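Ral guanine nucleotide dissociation stimulator-like 2 (Mus musculus, PDB 4JGW) probably acts as a guanine nucleotide exchange factor for a small G protein and associates with GTP-bound Rap1A and H-Ras in vitro. Local coordinates at residues Pro223-Gly228 / Cys243-Ala248. Residues are numbered along the deposited sequence; the frame is centred on the assembly and turned at random.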
ATOM      1  N   PRO A 223       2.489  -1.183   3.554  1.00 33.17           N
ATOM      2  CA  PRO A 223       2.018   0.128   3.087  1.00 33.33           C
ATOM      3  C   PRO A 223       3.055   1.248   3.184  1.00 33.51           C
ATOM      4  O   PRO A 223       3.068   2.131   2.328  1.00 33.61           O
ATOM      5  CB  PRO A 223       0.822   0.417   4.001  1.00 33.33           C
ATOM      6  CG  PRO A 223       0.336  -0.935   4.411  1.00 33.30           C
ATOM      7  CD  PRO A 223       1.587  -1.747   4.577  1.00 33.14           C
ATOM      8  N   SER A 224       3.917   1.204   4.198  1.00 33.71           N
ATOM      9  CA  SER A 224       4.965   2.215   4.372  1.00 33.92           C
ATOM     10  C   SER A 224       5.978   2.234   3.221  1.00 34.12           C
ATOM     11  O   SER A 224       6.599   3.263   2.949  1.00 34.00           O
ATOM     12  CB  SER A 224       5.691   2.024   5.702  1.00 33.89           C
ATOM     13  OG  SER A 224       6.369   0.781   5.751  1.00 34.10           O
ATOM     14  N   GLN A 225       6.136   1.096   2.548  1.00 34.32           N
ATOM     15  CA  GLN A 225       7.021   1.005   1.385  1.00 34.68           C
ATOM     16  C   GLN A 225       6.469   1.771   0.175  1.00 34.79           C
ATOM     17  O   GLN A 225       7.195   2.023  -0.788  1.00 34.76           O
ATOM     18  CB  GLN A 225       7.316  -0.458   1.037  1.00 34.73           C
ATOM     19  CG  GLN A 225       8.191  -1.175   2.064  1.00 34.86           C
ATOM     20  CD  GLN A 225       8.401  -2.648   1.749  1.00 35.63           C
ATOM     21  OE1 GLN A 225       7.969  -3.145   0.710  1.00 35.80           O
ATOM     22  NE2 GLN A 225       9.075  -3.352   2.650  1.00 35.71           N
ATOM     23  N   CYS A 226       5.191   2.148   0.241  1.00 35.10           N
ATOM     24  CA  CYS A 226       4.551   2.965  -0.795  1.00 35.44           C
ATOM     25  C   CYS A 226       4.870   4.459  -0.675  1.00 35.99           C
ATOM     26  O   CYS A 226       4.609   5.223  -1.607  1.00 35.96           O
ATOM     27  CB  CYS A 226       3.030   2.777  -0.774  1.00 35.35           C
ATOM     28  SG  CYS A 226       2.440   1.116  -1.133  1.00 34.34           S
ATOM     29  N   LEU A 227       5.422   4.869   0.467  1.00 36.72           N
ATOM     30  CA  LEU A 227       5.678   6.287   0.750  1.00 37.52           C
ATOM     31  C   LEU A 227       6.674   6.916  -0.220  1.00 38.25           C
ATOM     32  O   LEU A 227       7.659   6.280  -0.615  1.00 38.26           O
ATOM     33  CB  LEU A 227       6.158   6.484   2.196  1.00 37.35           C
ATOM     34  CG  LEU A 227       5.206   6.127   3.347  1.00 37.13           C
ATOM     35  CD1 LEU A 227       5.936   6.196   4.682  1.00 36.73           C
ATOM     36  CD2 LEU A 227       3.960   7.006   3.366  1.00 36.93           C
ATOM     37  N   GLY A 228       6.405   8.165  -0.594  1.00 38.99           N
ATOM     38  CA  GLY A 228       7.241   8.913  -1.535  1.00 40.07           C
ATOM     39  C   GLY A 228       8.711   8.964  -1.155  1.00 40.82           C
ATOM     40  O   GLY A 228       9.583   8.892  -2.023  1.00 40.93           O
ATOM     41  N   CYS A 243      12.219  -1.793  -1.192  1.00 43.53           N
ATOM     42  CA  CYS A 243      10.758  -1.853  -1.139  1.00 42.94           C
ATOM     43  C   CYS A 243      10.273  -3.073  -1.934  1.00 42.31           C
ATOM     44  O   CYS A 243       9.662  -2.920  -2.997  1.00 42.25           O
ATOM     45  CB  CYS A 243      10.139  -0.570  -1.698  1.00 43.05           C
ATOM     46  SG  CYS A 243      10.707   0.967  -0.936  1.00 44.02           S
ATOM     47  N   PRO A 244      10.539  -4.291  -1.417  1.00 41.62           N
ATOM     48  CA  PRO A 244      10.284  -5.515  -2.182  1.00 41.02           C
ATOM     49  C   PRO A 244       8.800  -5.832  -2.373  1.00 40.36           C
ATOM     50  O   PRO A 244       8.420  -6.349  -3.425  1.00 40.25           O
ATOM     51  CB  PRO A 244      10.960  -6.614  -1.341  1.00 41.13           C
ATOM     52  CG  PRO A 244      11.743  -5.897  -0.273  1.00 41.33           C
ATOM     53  CD  PRO A 244      11.046  -4.597  -0.069  1.00 41.62           C
ATOM     54  N   SER A 245       7.978  -5.522  -1.369  1.00 39.52           N
ATOM     55  CA  SER A 245       6.547  -5.832  -1.413  1.00 38.68           C
ATOM     56  C   SER A 245       5.790  -4.984  -2.438  1.00 38.09           C
ATOM     57  O   SER A 245       4.781  -5.425  -2.984  1.00 37.95           O
ATOM     58  CB  SER A 245       5.913  -5.701  -0.022  1.00 38.81           C
ATOM     59  OG  SER A 245       5.769  -4.341   0.361  1.00 38.65           O
ATOM     60  N   VAL A 246       6.280  -3.770  -2.687  1.00 37.50           N
ATOM     61  CA  VAL A 246       5.740  -2.918  -3.750  1.00 36.95           C
ATOM     62  C   VAL A 246       6.230  -3.420  -5.109  1.00 36.67           C
ATOM     63  O   VAL A 246       5.443  -3.551  -6.051  1.00 36.67           O
ATOM     64  CB  VAL A 246       6.127  -1.425  -3.563  1.00 36.95           C
ATOM     65  CG1 VAL A 246       5.560  -0.567  -4.691  1.00 36.60           C
ATOM     66  CG2 VAL A 246       5.645  -0.905  -2.217  1.00 36.75           C
ATOM     67  N   ARG A 247       7.531  -3.705  -5.194  1.00 36.30           N
ATOM     68  CA  ARG A 247       8.160  -4.217  -6.414  1.00 35.93           C
ATOM     69  C   ARG A 247       7.490  -5.495  -6.918  1.00 35.65           C
ATOM     70  O   ARG A 247       7.227  -5.626  -8.113  1.00 35.52           O
ATOM     71  CB  ARG A 247       9.656  -4.457  -6.187  1.00 35.97           C
ATOM     72  N   ALA A 248       7.197  -6.417  -6.000  1.00 35.34           N
ATOM     73  CA  ALA A 248       6.553  -7.691  -6.336  1.00 35.05           C
ATOM     74  C   ALA A 248       5.134  -7.521  -6.888  1.00 34.86           C
ATOM     75  O   ALA A 248       4.700  -8.295  -7.743  1.00 34.79           O
ATOM     76  CB  ALA A 248       6.555  -8.624  -5.129  1.00 35.08           C
TER
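Gln225, on a 3-10 turn of the Ras-GEF (CDC25-homology) domain, reaches across to Ser245 in the first turn of helix 244-264, just after the N-cap residue Cys243. First-turn amides lack a carbonyl one turn earlier, and the extended glutamine (chi2 176°) is long enough to bring its OE1 to within 3.2 Å of Ser245 N, in the carbonyl plane. Serine suits its place because its short side chain puts OG between the backbone N and the carbonyl carbon (chi1 74°), where OG also accepts from Ile222 N, tying the helix start to the loop.

The tight part joins this polar grip to buried packing. Val246 CG2 lies 3.7 Å from Gln225 CB and 3.9 Å from Cys226 SG, while Leu395 of helix 392-404 touches both Val246 and Cys226; the beta-branched valine and a small thiol suit this buried place. Pro244 forms the looser, exposed side. Its rigid ring, lacking an N-H to satisfy, is well placed at a helix start and crosses the Gln225 side chain at about a right angle, CD 3.5 Å from Gln225 OE1. Ser245 OG donates to Gln225 OE1 from 52° out of the carbonyl plane, at a modelled 2.5 Å, doubtfully short.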